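PDB 5H6I: protein B from Streptococcus agalactiae, which permeabilises target membranes as the pore-forming toxin known as CAMP factor, and also binds the constant region of IgG. Local coordinates for residues A[109-114]-A[160-165]; A[177-182]-A[223-228]. All coordinates share one frame; numbering follows the deposited sequence.

Contact 1 of 2, residues A[109-114]-A[160-165]; sequences ITFSTQ and QKVLTY
The helices carrying Phe111 and Val162-Leu163 keep their backbones well apart, the nearest CA atoms being those of Phe111 and Gln160 at 10.1 Å. Segment 109-114 is helical throughout, within helix 93-115, whereas 160-165 carries the last part of helix 145-163 and the chain that follows. With CG anti to the backbone N (chi1 173°), Phe111 sends its ring out toward the other helix, leading with the far end. CZ runs into the branch point of Leu163, 3.7 Å from its CG, and CZ lies 3.8 Å from Leu163 CD1 and 3.9 Å from CD2; CD1 lies in the ring plane, so the leucine meets the ring at its edge. His115, one turn further on, brings its ring against Phe111 with the planes nearly parallel. Val162 touches the same rim more loosely, its CG2 4.4 Å from Phe111 CE2. This is packing between two helices of an all-helical bundle: helix 121-139 adjoins both segments, with Met127 against Ser112 and Ala123 against Val162. Near there, Lys161 O is gripped twice by Thr164, whose OG1 donates in the carbonyl plane at 2.8 Å and whose N donates at 3.2 Å. The chain then turns so that the Tyr165 ring lays one face over Val162 CA, 3.6 Å above the ring plane and offset toward its rim. Lys119 NZ, from beyond helix 93-115, hydrogen-bonds to the carbonyl oxygens of both Leu163 and Tyr165.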
loop_
_atom_site.group_PDB
_atom_site.type_symbol
_atom_site.label_atom_id
_atom_site.label_comp_id
_atom_site.label_asym_id
_atom_site.label_seq_id
_atom_site.Cartn_x
_atom_site.Cartn_y
_atom_site.Cartn_z
ATOM N N ILE A 109 0.678 6.662 1.860
ATOM C CA ILE A 109 0.169 5.398 1.338
ATOM C C ILE A 109 -0.753 4.729 2.351
ATOM O O ILE A 109 -1.828 4.232 1.995
ATOM C CB ILE A 109 1.336 4.480 0.937
ATOM C CG1 ILE A 109 2.156 5.132 -0.177
ATOM C CG2 ILE A 109 0.812 3.128 0.491
ATOM C CD1 ILE A 109 3.608 4.727 -0.180
ATOM N N THR A 110 -0.351 4.702 3.624
ATOM C CA THR A 110 -1.229 4.161 4.657
ATOM C C THR A 110 -2.479 5.015 4.829
ATOM O O THR A 110 -3.536 4.493 5.198
ATOM C CB THR A 110 -0.488 4.044 5.989
ATOM O OG1 THR A 110 -0.397 5.335 6.604
ATOM C CG2 THR A 110 0.907 3.473 5.785
ATOM N N PHE A 111 -2.375 6.322 4.571
ATOM C CA PHE A 111 -3.557 7.177 4.590
ATOM C C PHE A 111 -4.564 6.737 3.535
ATOM O O PHE A 111 -5.779 6.806 3.757
ATOM C CB PHE A 111 -3.150 8.635 4.374
ATOM C CG PHE A 111 -4.311 9.576 4.217
ATOM C CD1 PHE A 111 -4.947 10.105 5.328
ATOM C CD2 PHE A 111 -4.760 9.942 2.957
ATOM C CE1 PHE A 111 -6.013 10.973 5.187
ATOM C CE2 PHE A 111 -5.827 10.810 2.810
ATOM C CZ PHE A 111 -6.452 11.326 3.927
ATOM N N SER A 112 -4.075 6.283 2.380
ATOM C CA SER A 112 -4.973 5.799 1.336
ATOM C C SER A 112 -5.647 4.497 1.745
ATOM O O SER A 112 -6.849 4.318 1.520
ATOM C CB SER A 112 -4.203 5.617 0.029
ATOM O OG SER A 112 -4.767 4.579 -0.754
ATOM N N THR A 113 -4.890 3.578 2.352
ATOM C CA THR A 113 -5.444 2.282 2.727
ATOM C C THR A 113 -6.560 2.419 3.756
ATOM O O THR A 113 -7.517 1.636 3.740
ATOM C CB THR A 113 -4.334 1.376 3.267
ATOM O OG1 THR A 113 -3.274 1.287 2.306
ATOM C CG2 THR A 113 -4.864 -0.023 3.552
ATOM N N GLN A 114 -6.470 3.411 4.640
ATOM C CA GLN A 114 -7.401 3.522 5.756
ATOM C C GLN A 114 -8.580 4.448 5.486
ATOM O O GLN A 114 -9.593 4.346 6.187
ATOM C CB GLN A 114 -6.669 4.012 7.010
ATOM C CG GLN A 114 -5.528 3.122 7.470
ATOM C CD GLN A 114 -4.700 3.762 8.569
ATOM O OE1 GLN A 114 -4.812 4.961 8.829
ATOM N NE2 GLN A 114 -3.864 2.963 9.221
ATOM N N GLN A 160 -5.953 15.860 2.357
ATOM C CA GLN A 160 -7.208 16.408 2.862
ATOM C C GLN A 160 -8.158 16.776 1.731
ATOM O O GLN A 160 -9.377 16.800 1.930
ATOM C CB GLN A 160 -6.931 17.629 3.742
ATOM C CG GLN A 160 -6.129 17.322 4.997
ATOM C CD GLN A 160 -6.985 16.763 6.117
ATOM O OE1 GLN A 160 -8.046 17.303 6.432
ATOM N NE2 GLN A 160 -6.527 15.675 6.726
ATOM N N LYS A 161 -7.623 17.058 0.540
ATOM C CA LYS A 161 -8.477 17.447 -0.577
ATOM C C LYS A 161 -9.234 16.250 -1.142
ATOM O O LYS A 161 -10.425 16.358 -1.459
ATOM C CB LYS A 161 -7.640 18.118 -1.666
ATOM C CG LYS A 161 -8.404 18.414 -2.946
ATOM C CD LYS A 161 -7.465 18.856 -4.057
ATOM C CE LYS A 161 -8.197 18.974 -5.384
ATOM N NZ LYS A 161 -7.255 19.156 -6.523
ATOM N N VAL A 162 -8.567 15.100 -1.272
ATOM C CA VAL A 162 -9.231 13.922 -1.819
ATOM C C VAL A 162 -10.231 13.329 -0.835
ATOM O O VAL A 162 -11.059 12.499 -1.227
ATOM C CB VAL A 162 -8.202 12.859 -2.248
ATOM C CG1 VAL A 162 -7.249 13.429 -3.287
ATOM C CG2 VAL A 162 -7.440 12.330 -1.042
ATOM N N LEU A 163 -10.176 13.730 0.438
ATOM C CA LEU A 163 -11.180 13.280 1.395
ATOM C C LEU A 163 -12.561 13.818 1.046
ATOM O O LEU A 163 -13.573 13.169 1.336
ATOM C CB LEU A 163 -10.793 13.707 2.811
ATOM C CG LEU A 163 -9.783 12.831 3.552
ATOM C CD1 LEU A 163 -9.458 13.432 4.909
ATOM C CD2 LEU A 163 -10.308 11.412 3.703
ATOM N N THR A 164 -12.625 14.996 0.428
ATOM C CA THR A 164 -13.890 15.597 0.029
ATOM C C THR A 164 -14.411 15.058 -1.297
ATOM O O THR A 164 -15.448 15.533 -1.775
ATOM C CB THR A 164 -13.747 17.120 -0.057
ATOM O OG1 THR A 164 -12.963 17.466 -1.206
ATOM C CG2 THR A 164 -13.068 17.661 1.195
ATOM N N TYR A 165 -13.725 14.090 -1.901
ATOM C CA TYR A 165 -14.197 13.487 -3.135
ATOM C C TYR A 165 -15.418 12.613 -2.851
ATOM O O TYR A 165 -15.600 12.131 -1.730
ATOM C CB TYR A 165 -13.086 12.659 -3.782
ATOM C CG TYR A 165 -12.033 13.470 -4.515
ATOM C CD1 TYR A 165 -11.776 14.792 -4.174
ATOM C CD2 TYR A 165 -11.295 12.907 -5.547
ATOM C CE1 TYR A 165 -10.813 15.528 -4.839
ATOM C CE2 TYR A 165 -10.328 13.636 -6.217
ATOM C CZ TYR A 165 -10.093 14.946 -5.859
ATOM O OH TYR A 165 -9.134 15.676 -6.524
#

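Contact 2 of 2, residues A[177-182]-A[223-228]; sequences YTKSKL and PNVTVQ
Thr178 makes the first touch, methyl to methyl: its CG2 sits 4.0 Å from Val227 CG2, and the two side chains cross at about a right angle. The rotation that brings CG2 to the valine (chi1 -48°) leaves OG1 beside the backbone N, where it hydrogen-bonds to Thr175 OG1. Next, Lys179 starts off to one side but runs out fully extended beyond CG, reaching across with its aliphatic end. CE packs 3.6 Å from Val225 CG2, the lysine crossing the valine at a slant. Its ammonium goes on to the backbone oxygens of Gln220 and Asn222, at and just past the C-terminal end of helix 203-220, where the negative end of the helix dipole would favour a positive charge. A water lies within reach of both segments, 3.3 Å from Lys179 NZ, a weak bond, and 3.0 Å from Val225 O, to which it may donate. The contact lies at one end of the three-helix C-terminal part of the toxin, where the turn into helix 227-245 meets the first part of helix 179-196. Thr226, the N-cap of that last helix, caps a backbone N just past the segment with its side chain, and Gln229 OE1 accepts from Thr226 N, consistent with a capping box. Further along, Leu182, buried, packs on Val219 of helix 203-220 and Ile234 of helix 227-245.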
loop_
_atom_site.group_PDB
_atom_site.type_symbol
_atom_site.label_atom_id
_atom_site.label_comp_id
_atom_site.label_asym_id
_atom_site.label_seq_id
_atom_site.Cartn_x
_atom_site.Cartn_y
_atom_site.Cartn_z
ATOM N N TYR A 177 -9.567 -0.960 -5.249
ATOM C CA TYR A 177 -9.554 -0.701 -3.813
ATOM C C TYR A 177 -10.792 -1.270 -3.132
ATOM O O TYR A 177 -10.723 -1.679 -1.967
ATOM C CB TYR A 177 -9.436 0.802 -3.556
ATOM C CG TYR A 177 -8.343 1.456 -4.372
ATOM C CD1 TYR A 177 -7.030 1.476 -3.918
ATOM C CD2 TYR A 177 -8.620 2.038 -5.602
ATOM C CE1 TYR A 177 -6.027 2.065 -4.663
ATOM C CE2 TYR A 177 -7.623 2.627 -6.354
ATOM C CZ TYR A 177 -6.327 2.637 -5.880
ATOM O OH TYR A 177 -5.331 3.226 -6.625
ATOM N N THR A 178 -11.926 -1.308 -3.838
ATOM C CA THR A 178 -13.119 -1.941 -3.285
ATOM C C THR A 178 -12.905 -3.435 -3.093
ATOM O O THR A 178 -13.350 -4.013 -2.094
ATOM C CB THR A 178 -14.321 -1.687 -4.197
ATOM O OG1 THR A 178 -14.387 -0.295 -4.529
ATOM C CG2 THR A 178 -15.612 -2.102 -3.507
ATOM N N LYS A 179 -12.216 -4.077 -4.036
ATOM C CA LYS A 179 -11.955 -5.508 -3.969
ATOM C C LYS A 179 -10.819 -5.863 -3.019
ATOM O O LYS A 179 -10.511 -7.050 -2.870
ATOM C CB LYS A 179 -11.648 -6.046 -5.368
ATOM C CG LYS A 179 -12.812 -5.923 -6.336
ATOM C CD LYS A 179 -12.388 -6.257 -7.752
ATOM C CE LYS A 179 -13.583 -6.291 -8.688
ATOM N NZ LYS A 179 -13.183 -6.615 -10.084
ATOM N N SER A 180 -10.191 -4.873 -2.381
ATOM C CA SER A 180 -9.145 -5.171 -1.408
ATOM C C SER A 180 -9.710 -5.916 -0.206
ATOM O O SER A 180 -9.042 -6.788 0.363
ATOM C CB SER A 180 -8.456 -3.879 -0.966
ATOM O OG SER A 180 -7.405 -4.148 -0.056
ATOM N N LYS A 181 -10.942 -5.591 0.193
ATOM C CA LYS A 181 -11.562 -6.289 1.315
ATOM C C LYS A 181 -11.911 -7.724 0.944
ATOM O O LYS A 181 -11.735 -8.641 1.754
ATOM C CB LYS A 181 -12.809 -5.535 1.782
ATOM C CG LYS A 181 -12.681 -4.022 1.738
ATOM C CD LYS A 181 -11.531 -3.528 2.604
ATOM C CE LYS A 181 -11.172 -2.090 2.269
ATOM N NZ LYS A 181 -10.996 -1.895 0.803
ATOM N N LEU A 182 -12.415 -7.937 -0.275
ATOM C CA LEU A 182 -12.674 -9.295 -0.742
ATOM C C LEU A 182 -11.376 -10.083 -0.866
ATOM O O LEU A 182 -11.327 -11.273 -0.533
ATOM C CB LEU A 182 -13.417 -9.253 -2.079
ATOM C CG LEU A 182 -13.460 -10.497 -2.974
ATOM C CD1 LEU A 182 -14.020 -11.710 -2.237
ATOM C CD2 LEU A 182 -14.266 -10.212 -4.234
ATOM N N PRO A 223 -14.250 -7.310 -13.920
ATOM C CA PRO A 223 -14.167 -5.844 -13.954
ATOM C C PRO A 223 -15.518 -5.148 -13.971
ATOM O O PRO A 223 -15.554 -3.912 -13.940
ATOM C CB PRO A 223 -13.395 -5.564 -15.257
ATOM C CG PRO A 223 -12.860 -6.902 -15.713
ATOM C CD PRO A 223 -13.826 -7.911 -15.192
ATOM N N ASN A 224 -16.625 -5.887 -14.015
ATOM C CA ASN A 224 -17.949 -5.292 -14.141
ATOM C C ASN A 224 -18.816 -5.466 -12.902
ATOM O O ASN A 224 -19.959 -4.999 -12.899
ATOM C CB ASN A 224 -18.674 -5.874 -15.360
ATOM C CG ASN A 224 -17.939 -5.602 -16.657
ATOM O OD1 ASN A 224 -17.292 -4.565 -16.811
ATOM N ND2 ASN A 224 -18.033 -6.534 -17.598
ATOM N N VAL A 225 -18.314 -6.122 -11.854
ATOM C CA VAL A 225 -19.101 -6.262 -10.637
ATOM C C VAL A 225 -19.213 -4.907 -9.947
ATOM O O VAL A 225 -18.306 -4.067 -10.014
ATOM C CB VAL A 225 -18.492 -7.313 -9.692
ATOM C CG1 VAL A 225 -18.730 -8.716 -10.229
ATOM C CG2 VAL A 225 -17.013 -7.051 -9.485
ATOM N N THR A 226 -20.340 -4.693 -9.279
ATOM C CA THR A 226 -20.586 -3.442 -8.582
ATOM C C THR A 226 -20.048 -3.511 -7.156
ATOM O O THR A 226 -19.603 -4.557 -6.677
ATOM C CB THR A 226 -22.081 -3.121 -8.572
ATOM O OG1 THR A 226 -22.800 -4.215 -7.990
ATOM C CG2 THR A 226 -22.582 -2.889 -9.989
ATOM N N VAL A 227 -20.085 -2.363 -6.476
ATOM C CA VAL A 227 -19.696 -2.317 -5.069
ATOM C C VAL A 227 -20.599 -3.225 -4.244
ATOM O O VAL A 227 -20.150 -3.879 -3.293
ATOM C CB VAL A 227 -19.723 -0.864 -4.558
ATOM C CG1 VAL A 227 -19.579 -0.818 -3.043
ATOM C CG2 VAL A 227 -18.629 -0.049 -5.228
ATOM N N GLN A 228 -21.881 -3.296 -4.609
ATOM C CA GLN A 228 -22.809 -4.181 -3.913
ATOM C C GLN A 228 -22.411 -5.642 -4.088
ATOM O O GLN A 228 -22.345 -6.398 -3.112
ATOM C CB GLN A 228 -24.231 -3.946 -4.421
ATOM C CG GLN A 228 -25.109 -3.147 -3.477
ATOM C CD GLN A 228 -26.578 -3.481 -3.632
ATOM O OE1 GLN A 228 -27.156 -4.189 -2.808
ATOM N NE2 GLN A 228 -27.190 -2.977 -4.698
HETATM O O HOH W 1 -15.346 -4.117 -10.576
#

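In the fold
Contact 1 lies nearer the middle of the molecule and is partly buried; contact 2 is a surface contact about 17 Å from the chain centre. They share no helix: 109-114 and 160-165 belong to the five helices of the N-terminal part, 177-182 and 223-228 to the last three. The chain leaves contact 1 and runs through a linker into contact 2; the two contact centres are about 18 Å apart. Contact 1 is purely apolar across its segments, whereas contact 2 mixes methyl packing with a lysine and a nearby water. Asp172 and Ala174 hold the linker to the backbone of 223-228, and Tyr177 OH hydrogen-bonds back to Asp63 of the N-terminal part.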